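Local coordinates for protein GCN5-related N-acetyltransferase (Sphaerobacter thermophilus, PDB 3TT2) that probably transfers acyl groups, likely acetyl, to an acceptor as a GCN5-related N-acetyltransferase, at residues R185-Y188 with E189-E193; S204-E207 with R208-M212; R140-Q144 with H145-P149; A133-T136 with S137-R140. All blocks are in the same frame, centred on the assembly; numbering follows the deposited sequence.

Contact 1. Residues R185-Y188 with E189-E193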
# COMPACT_ATOMS: atom_id res chain seq x y z
N ARG A 185 13.39 13.89 -14.92
CA ARG A 185 13.72 14.75 -13.79
C ARG A 185 12.55 15.65 -13.43
O ARG A 185 12.25 15.84 -12.26
CB ARG A 185 14.96 15.59 -14.08
CG ARG A 185 15.38 16.57 -12.97
CD ARG A 185 16.61 16.08 -12.18
NE ARG A 185 16.96 16.95 -11.05
CZ ARG A 185 16.52 16.79 -9.80
NH1 ARG A 185 15.72 15.78 -9.50
NH2 ARG A 185 16.88 17.63 -8.84
N ALA A 186 11.89 16.18 -14.45
CA ALA A 186 10.81 17.15 -14.26
C ALA A 186 9.62 16.53 -13.56
O ALA A 186 8.96 17.19 -12.75
CB ALA A 186 10.38 17.70 -15.59
N THR A 187 9.35 15.27 -13.88
CA THR A 187 8.23 14.52 -13.31
C THR A 187 8.52 14.22 -11.86
O THR A 187 7.67 14.36 -10.99
CB THR A 187 8.06 13.19 -14.02
OG1 THR A 187 7.43 13.40 -15.29
CG2 THR A 187 7.20 12.26 -13.20
N TYR A 188 9.74 13.78 -11.62
CA TYR A 188 10.22 13.54 -10.28
C TYR A 188 10.07 14.77 -9.36
O TYR A 188 9.71 14.63 -8.20
CB TYR A 188 11.67 13.11 -10.33
CG TYR A 188 12.32 13.20 -8.98
CD1 TYR A 188 12.04 12.25 -8.01
CD2 TYR A 188 13.18 14.25 -8.66
CE1 TYR A 188 12.62 12.33 -6.76
CE2 TYR A 188 13.77 14.33 -7.42
CZ TYR A 188 13.47 13.37 -6.47
OH TYR A 188 14.04 13.44 -5.22
N GLU A 189 10.37 15.96 -9.88
CA GLU A 189 10.29 17.17 -9.07
C GLU A 189 8.86 17.50 -8.70
O GLU A 189 8.57 18.00 -7.61
CB GLU A 189 10.91 18.36 -9.81
CG GLU A 189 12.42 18.30 -9.92
CD GLU A 189 12.99 19.41 -10.78
OE1 GLU A 189 12.22 20.10 -11.50
OE2 GLU A 189 14.23 19.61 -10.74
N ALA A 190 7.96 17.23 -9.63
CA ALA A 190 6.56 17.52 -9.45
C ALA A 190 5.96 16.57 -8.44
O ALA A 190 5.10 16.95 -7.66
CB ALA A 190 5.84 17.43 -10.76
N VAL A 191 6.43 15.32 -8.45
CA VAL A 191 5.95 14.30 -7.53
C VAL A 191 6.46 14.56 -6.11
O VAL A 191 5.73 14.35 -5.14
CB VAL A 191 6.40 12.88 -7.98
CG1 VAL A 191 6.07 11.84 -6.93
CG2 VAL A 191 5.73 12.49 -9.28
N GLU A 192 7.69 15.03 -5.99
CA GLU A 192 8.30 15.22 -4.68
C GLU A 192 7.75 16.46 -4.01
O GLU A 192 7.88 16.64 -2.81
CB GLU A 192 9.81 15.30 -4.78
CG GLU A 192 10.48 13.95 -4.76
CD GLU A 192 10.16 13.14 -3.50
OE1 GLU A 192 10.81 13.38 -2.46
OE2 GLU A 192 9.26 12.27 -3.56
N GLU A 193 7.14 17.31 -4.82
CA GLU A 193 6.57 18.56 -4.37
C GLU A 193 5.11 18.34 -4.04
O GLU A 193 4.68 18.56 -2.91
CB GLU A 193 6.75 19.64 -5.43
CG GLU A 193 6.07 20.95 -5.11
CD GLU A 193 6.32 22.00 -6.17
OE1 GLU A 193 7.29 21.85 -6.94
OE2 GLU A 193 5.54 22.97 -6.25
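Over one face of the Arg185 guanidinium sits Glu189 OE2, 3.6 Å above the plane and toward the rim, while Tyr188 CE2 lies at the edge of the same group. The Arg185 NH2 to Glu189 OE2 separation of 3.8 Å makes a long salt bridge. Because the oxygen stands well out of the guanidinium plane, no N-H points at it, and attraction between charges is all the pair offers; the guanidinium and carboxylate planes are 72° apart. The second flat group is the Tyr188 ring, which Glu192 approaches obliquely through CG, 3.3 Å from Tyr188 CE1. Bent at chi2 (-58°), Glu192 sets its carboxylate plane 10° from that of the ring. Both polar ends have partners further off: Tyr188 OH bonds to the carbonyl of Ser204, and Glu192 forms a salt bridge with Arg201. Thr187 CG2 and Val191 CG2 run side by side at 4.2 Å. Beneath all this run the helical backbone bonds, for instance Val191 N to Thr187 O at 3.0 Å. This is the i to i+4 pattern of an amphipathic α-helix: Ala186, Ala190 and Val191 rest on strand 233-243, within the chain's second acetyltransferase family region.

Contact 2. Residues S204-E207 with R208-M212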
# COMPACT_ATOMS: atom_id res chain seq x y z
N SER A 204 12.04 10.69 -1.33
CA SER A 204 13.02 9.85 -2.02
C SER A 204 13.92 10.78 -2.80
O SER A 204 13.46 11.77 -3.35
CB SER A 204 12.34 8.89 -2.99
OG SER A 204 11.49 7.98 -2.31
N THR A 205 15.20 10.46 -2.88
CA THR A 205 16.06 11.22 -3.76
C THR A 205 15.75 10.82 -5.19
O THR A 205 14.92 9.95 -5.44
CB THR A 205 17.52 10.95 -3.48
OG1 THR A 205 17.74 9.54 -3.56
CG2 THR A 205 17.86 11.43 -2.09
N PHE A 206 16.42 11.46 -6.15
CA PHE A 206 16.11 11.24 -7.55
C PHE A 206 16.57 9.86 -8.03
O PHE A 206 15.85 9.18 -8.75
CB PHE A 206 16.71 12.34 -8.42
CG PHE A 206 16.46 12.17 -9.88
CD1 PHE A 206 15.17 11.99 -10.36
CD2 PHE A 206 17.50 12.20 -10.78
CE1 PHE A 206 14.93 11.84 -11.71
CE2 PHE A 206 17.27 12.06 -12.12
CZ PHE A 206 15.98 11.87 -12.59
N GLU A 207 17.75 9.44 -7.61
CA GLU A 207 18.24 8.14 -8.03
C GLU A 207 17.37 7.02 -7.46
O GLU A 207 17.09 6.03 -8.15
CB GLU A 207 19.71 7.95 -7.66
CG GLU A 207 20.63 8.93 -8.38
CD GLU A 207 20.63 10.33 -7.75
OE1 GLU A 207 20.46 10.42 -6.51
OE2 GLU A 207 20.79 11.33 -8.48
N ARG A 208 16.94 7.18 -6.21
CA ARG A 208 16.04 6.23 -5.57
C ARG A 208 14.75 6.11 -6.37
O ARG A 208 14.28 5.01 -6.66
CB ARG A 208 15.70 6.67 -4.14
CG ARG A 208 16.69 6.22 -3.07
CD ARG A 208 16.54 7.04 -1.79
NE ARG A 208 17.31 6.50 -0.68
CZ ARG A 208 18.61 6.72 -0.48
NH1 ARG A 208 19.30 7.47 -1.33
NH2 ARG A 208 19.22 6.18 0.57
N TRP A 209 14.19 7.25 -6.73
CA TRP A 209 12.96 7.29 -7.49
C TRP A 209 13.14 6.60 -8.84
O TRP A 209 12.28 5.84 -9.27
CB TRP A 209 12.51 8.72 -7.67
CG TRP A 209 11.26 8.87 -8.47
CD1 TRP A 209 9.99 8.71 -8.02
CD2 TRP A 209 11.17 9.21 -9.85
NE1 TRP A 209 9.10 8.93 -9.05
CE2 TRP A 209 9.81 9.24 -10.18
CE3 TRP A 209 12.12 9.50 -10.84
CZ2 TRP A 209 9.37 9.55 -11.46
CZ3 TRP A 209 11.67 9.80 -12.11
CH2 TRP A 209 10.31 9.82 -12.41
N LEU A 210 14.27 6.86 -9.49
CA LEU A 210 14.60 6.21 -10.76
C LEU A 210 14.60 4.69 -10.68
O LEU A 210 14.12 4.02 -11.59
CB LEU A 210 15.96 6.66 -11.26
CG LEU A 210 16.04 8.01 -11.96
CD1 LEU A 210 17.37 8.13 -12.68
CD2 LEU A 210 14.88 8.20 -12.93
N SER A 211 15.15 4.14 -9.61
CA SER A 211 15.28 2.70 -9.51
C SER A 211 13.96 2.06 -9.13
O SER A 211 13.70 0.91 -9.47
CB SER A 211 16.34 2.34 -8.48
OG SER A 211 17.55 3.00 -8.77
N MSE A 212 13.12 2.81 -8.43
CA MSE A 212 11.83 2.29 -8.01
C MSE A 212 10.86 2.25 -9.17
O MSE A 212 9.96 1.42 -9.23
CB MSE A 212 11.24 3.14 -6.90
CG MSE A 212 11.78 2.86 -5.53
SE MSE A 212 10.76 3.81 -4.19
CE MSE A 212 11.21 5.65 -4.66
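Leu210 climbs from its backbone onto the Phe206 ring, one turn earlier in the helix. Its CB lies 3.4 Å from Glu207 O. CG, set anti to its own carbonyl carbon (chi1 -80°), stands over one face of the ring, 4.1 Å from the centroid and 18° off the normal, a CH-pi contact displaced toward the rim. The two methyls then divide the ring's far end between them: Leu210 CD2 reaches Phe206 CE1 at 3.8 Å, and Leu210 CD1 approaches Phe206 CE2 at 4.0 Å. Phe206 CE1 also meets Trp209 CE3 at 3.8 Å, an apolar contact.

The helix starts just before this cluster, with Thr205 at the N-cap position. Its carbonyl takes the Trp209 N-H. Thr205 OG1 lies at the edge of the Arg208 guanidinium, near its plane, and takes a weak bond from Arg208 NH1 at 3.4 Å, after the extended arginine chain has run past the hydroxyl. Further along, Glu207 O is gripped twice by Ser211, through N and OG at 3.1 Å each, and the two donors approach from opposite faces of the carbonyl plane. Among its neighbours, helix 206-213 turns its aromatic side to helix 184-194: Tyr188 meets both Phe206 and Trp209, and Arg185 makes a cation-pi contact with Phe206, while Arg208 and Ser211 are exposed.

Contact 3. Residues R140-Q144 with H145-P149. With SO4 (sulfate ion), chain K.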
# COMPACT_ATOMS: atom_id res chain seq x y z
N ARG A 140 -9.33 -5.16 18.73
CA ARG A 140 -9.15 -5.27 20.17
C ARG A 140 -7.73 -5.72 20.50
O ARG A 140 -7.16 -5.30 21.50
CB ARG A 140 -10.19 -6.20 20.81
CG ARG A 140 -9.84 -7.69 20.81
CD ARG A 140 -10.89 -8.50 21.55
NE ARG A 140 -12.23 -8.28 21.00
CZ ARG A 140 -12.90 -9.16 20.27
NH1 ARG A 140 -12.36 -10.35 20.00
NH2 ARG A 140 -14.11 -8.87 19.81
N LEU A 141 -7.17 -6.57 19.65
CA LEU A 141 -5.82 -7.08 19.88
C LEU A 141 -4.81 -5.94 19.82
O LEU A 141 -3.87 -5.92 20.60
CB LEU A 141 -5.46 -8.14 18.85
CG LEU A 141 -4.07 -8.73 19.08
CD1 LEU A 141 -4.10 -9.72 20.22
CD2 LEU A 141 -3.57 -9.38 17.82
N MSE A 142 -5.02 -5.01 18.90
CA MSE A 142 -4.22 -3.79 18.82
C MSE A 142 -4.26 -2.99 20.10
O MSE A 142 -3.22 -2.61 20.62
CB MSE A 142 -4.69 -2.90 17.66
CG MSE A 142 -4.40 -3.44 16.27
SE MSE A 142 -2.52 -3.92 16.00
CE MSE A 142 -2.60 -5.81 16.51
N GLU A 143 -5.46 -2.71 20.58
CA GLU A 143 -5.65 -1.89 21.77
C GLU A 143 -5.10 -2.59 23.00
O GLU A 143 -4.51 -1.97 23.89
CB GLU A 143 -7.13 -1.58 21.97
CG GLU A 143 -7.38 -0.66 23.14
CD GLU A 143 -8.83 -0.31 23.30
OE1 GLU A 143 -9.65 -0.75 22.46
OE2 GLU A 143 -9.16 0.41 24.27
N GLN A 144 -5.30 -3.90 23.05
CA GLN A 144 -4.73 -4.72 24.10
C GLN A 144 -3.20 -4.60 24.10
O GLN A 144 -2.56 -4.64 25.15
CB GLN A 144 -5.16 -6.18 23.88
CG GLN A 144 -4.72 -7.16 24.93
CD GLN A 144 -5.05 -8.59 24.54
OE1 GLN A 144 -5.86 -8.83 23.64
NE2 GLN A 144 -4.41 -9.55 25.20
N HIS A 145 -2.61 -4.48 22.91
CA HIS A 145 -1.16 -4.44 22.78
C HIS A 145 -0.55 -3.06 22.70
O HIS A 145 0.64 -2.93 22.47
CB HIS A 145 -0.67 -5.31 21.64
CG HIS A 145 -0.76 -6.77 21.95
ND1 HIS A 145 -0.31 -7.29 23.13
CD2 HIS A 145 -1.28 -7.80 21.24
CE1 HIS A 145 -0.54 -8.60 23.15
NE2 HIS A 145 -1.12 -8.93 22.01
N GLY A 146 -1.39 -2.04 22.85
CA GLY A 146 -0.90 -0.69 22.97
C GLY A 146 -0.81 0.03 21.65
O GLY A 146 -0.32 1.16 21.58
N TYR A 147 -1.30 -0.61 20.59
CA TYR A 147 -1.33 -0.01 19.27
C TYR A 147 -2.55 0.87 19.14
O TYR A 147 -3.67 0.45 19.43
CB TYR A 147 -1.35 -1.08 18.19
CG TYR A 147 -0.07 -1.86 18.05
CD1 TYR A 147 0.33 -2.78 19.02
CD2 TYR A 147 0.74 -1.69 16.94
CE1 TYR A 147 1.51 -3.49 18.87
CE2 TYR A 147 1.91 -2.39 16.79
CZ TYR A 147 2.29 -3.29 17.76
OH TYR A 147 3.45 -3.98 17.57
N ARG A 148 -2.36 2.09 18.65
CA ARG A 148 -3.43 3.06 18.67
C ARG A 148 -3.72 3.59 17.26
O ARG A 148 -2.80 3.74 16.43
CB ARG A 148 -3.02 4.21 19.58
CG ARG A 148 -3.30 4.05 21.12
CD ARG A 148 -2.47 5.28 21.93
NE ARG A 148 -2.45 4.98 23.39
CZ ARG A 148 -2.06 5.89 24.31
NH1 ARG A 148 -1.64 7.15 23.90
NH2 ARG A 148 -2.12 5.60 25.69
N PRO A 149 -5.01 3.86 16.98
CA PRO A 149 -5.48 4.33 15.67
C PRO A 149 -4.91 5.68 15.31
O PRO A 149 -4.98 6.62 16.11
CB PRO A 149 -6.99 4.45 15.88
CG PRO A 149 -7.29 3.43 16.92
CD PRO A 149 -6.13 3.53 17.87
S SO4 K . -2.09 -8.43 27.88
O1 SO4 K . -1.85 -7.11 28.45
O2 SO4 K . -3.49 -8.54 27.48
O3 SO4 K . -1.22 -8.62 26.72
O4 SO4 K . -1.80 -9.45 28.88
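His145 packs against Leu141, one turn back: His145 N donates to Leu141 O at 3.0 Å, and its ring crosses the leucine so that CD2 lies 3.6 Å from Leu141 CD1. With CG anti to the carbonyl carbon (chi1 -73°), the imidazole stays alongside the last helical turn, where NE2 finds a hydrogen-bond partner in Thr102 of helix 100-115. A sulfate, probably from the crystallisation liquor, lies near CE1 of the ring. Gln144, extended beyond CG, hands its NE2 to sulfate O2 at 2.7 Å, and sulfate O3 comes obliquely to the imidazole, 3.6 Å from His145 CE1.

Gly146 is next, and here the chain leaves helical geometry with a positive phi of 92°. Its N makes a weak bond to Glu143 O at 3.3 Å, while Tyr147 N bonds Met142 O at 2.8 Å from well above the carbonyl plane. These two backward bonds define a Schellman motif. Tyr147 then folds its side chain onto the selenomethionine Met142: SE is 3.8 Å from Tyr147 CB and 4.3 Å from the ring centroid, an oblique Met-aromatic contact. The phenol OH goes on to Glu109, and from Arg148 the chain continues as strand 148-159.

Chemically, the Schellman bonds occupy carbonyls of the last helical turn, and Met142 and Tyr147 pack against strands 125-132 and 305-316. Gln144 offers an N-H to an anion; any pull of that anion's charge on the imidazole would probably be modest, since sulfate O3 faces CE1 and NE2 is bonded to Thr102.

Contact 4. Residues A133-T136 with S137-R140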
# COMPACT_ATOMS: atom_id res chain seq x y z
N ALA A 133 -11.06 -2.36 8.89
CA ALA A 133 -12.00 -1.68 9.79
C ALA A 133 -13.06 -2.64 10.31
O ALA A 133 -13.55 -2.48 11.44
CB ALA A 133 -12.66 -0.48 9.09
N SER A 134 -13.37 -3.64 9.50
CA SER A 134 -14.45 -4.57 9.81
C SER A 134 -14.18 -5.57 10.94
O SER A 134 -15.11 -5.94 11.66
CB SER A 134 -14.90 -5.31 8.54
OG SER A 134 -13.91 -6.23 8.12
N SER A 135 -12.93 -6.01 11.13
CA SER A 135 -12.70 -7.10 12.08
C SER A 135 -12.38 -6.62 13.48
O SER A 135 -11.27 -6.17 13.79
CB SER A 135 -11.65 -8.09 11.57
OG SER A 135 -10.46 -7.46 11.13
N THR A 136 -13.35 -6.82 14.36
CA THR A 136 -13.32 -6.29 15.70
C THR A 136 -12.32 -7.06 16.51
O THR A 136 -11.81 -6.57 17.51
CB THR A 136 -14.71 -6.43 16.33
OG1 THR A 136 -15.24 -7.73 16.03
CG2 THR A 136 -15.63 -5.37 15.75
N SER A 137 -12.04 -8.28 16.06
CA SER A 137 -11.13 -9.17 16.77
C SER A 137 -9.74 -8.57 16.82
O SER A 137 -9.11 -8.51 17.88
CB SER A 137 -11.08 -10.54 16.08
OG SER A 137 -10.27 -10.48 14.91
N ALA A 138 -9.26 -8.12 15.66
CA ALA A 138 -7.93 -7.57 15.56
C ALA A 138 -7.89 -6.15 16.10
O ALA A 138 -6.88 -5.70 16.63
CB ALA A 138 -7.45 -7.62 14.14
N LEU A 139 -9.01 -5.45 15.96
CA LEU A 139 -9.14 -4.11 16.54
C LEU A 139 -8.89 -4.11 18.05
O LEU A 139 -8.32 -3.15 18.59
CB LEU A 139 -10.53 -3.54 16.24
CG LEU A 139 -10.67 -2.46 15.16
CD1 LEU A 139 -9.55 -2.52 14.16
CD2 LEU A 139 -12.01 -2.62 14.45
N ARG A 140 -9.33 -5.16 18.73
CA ARG A 140 -9.15 -5.27 20.17
C ARG A 140 -7.73 -5.72 20.50
O ARG A 140 -7.16 -5.30 21.50
CB ARG A 140 -10.19 -6.20 20.81
CG ARG A 140 -9.84 -7.69 20.81
CD ARG A 140 -10.89 -8.50 21.55
NE ARG A 140 -12.23 -8.28 21.00
CZ ARG A 140 -12.90 -9.16 20.27
NH1 ARG A 140 -12.36 -10.35 20.00
NH2 ARG A 140 -14.11 -8.87 19.81
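Arg140 folds back over the start of its own helix, its guanidinium laid with one face over Thr136 O, which stands 3.7 Å from the group's plane and toward the rim. The path there begins with CG in the cleft between backbone N and carbonyl carbon (chi1 86°), and the chain turns again at chi3; the arginine crosses the threonine obliquely, and its NH2 stays 4.1 Å from Thr136 OG1. The face-on approach means that no guanidinium N-H is aimed at that carbonyl. What Thr136 O does accept is the backbone N of Arg140, at 3.1 Å.

Leu139 leaves on a different side and points back toward the loop, its CD2 reaching Ala133 O at 3.4 Å and passing Ser135 O at 3.7 Å. Ser135 O takes the Leu139 N-H in its carbonyl plane at 3.2 Å, and a weak second bond comes from Ala138 N. Ser135 is the N-cap residue by position, though its side chain makes no capping bond. Beyond it, Ser137 OG bonds a MES molecule, probably from the crystallisation liquor. Leu139 also rests on Ile131 and His313. Loop, N-cap and first turn together form the strand-to-helix junction that follows strand 125-132 in this acetyltransferase (GNAT) domain.

How the contacts relate
From the N terminus, contact 4 comes first, at the junction between strand 125-132 and helix 136-144. Contact 3 takes over at Arg140, which both share, and carries that helix into strand 148-159, so the two frame its beginning and end with centres about 10 Å apart. Contacts 1 and 2 follow in series on helices 184-194 and 206-213. Their centres lie about 11 Å apart, and Tyr188 OH, and more weakly Glu192, of one reach the Ser204 backbone of the other. Every contact joins consecutive segments, so none closes a long loop or crosses another. The two pairs occupy different family regions on opposite sides of the chain's centre, with centres 35 to 38 Å apart.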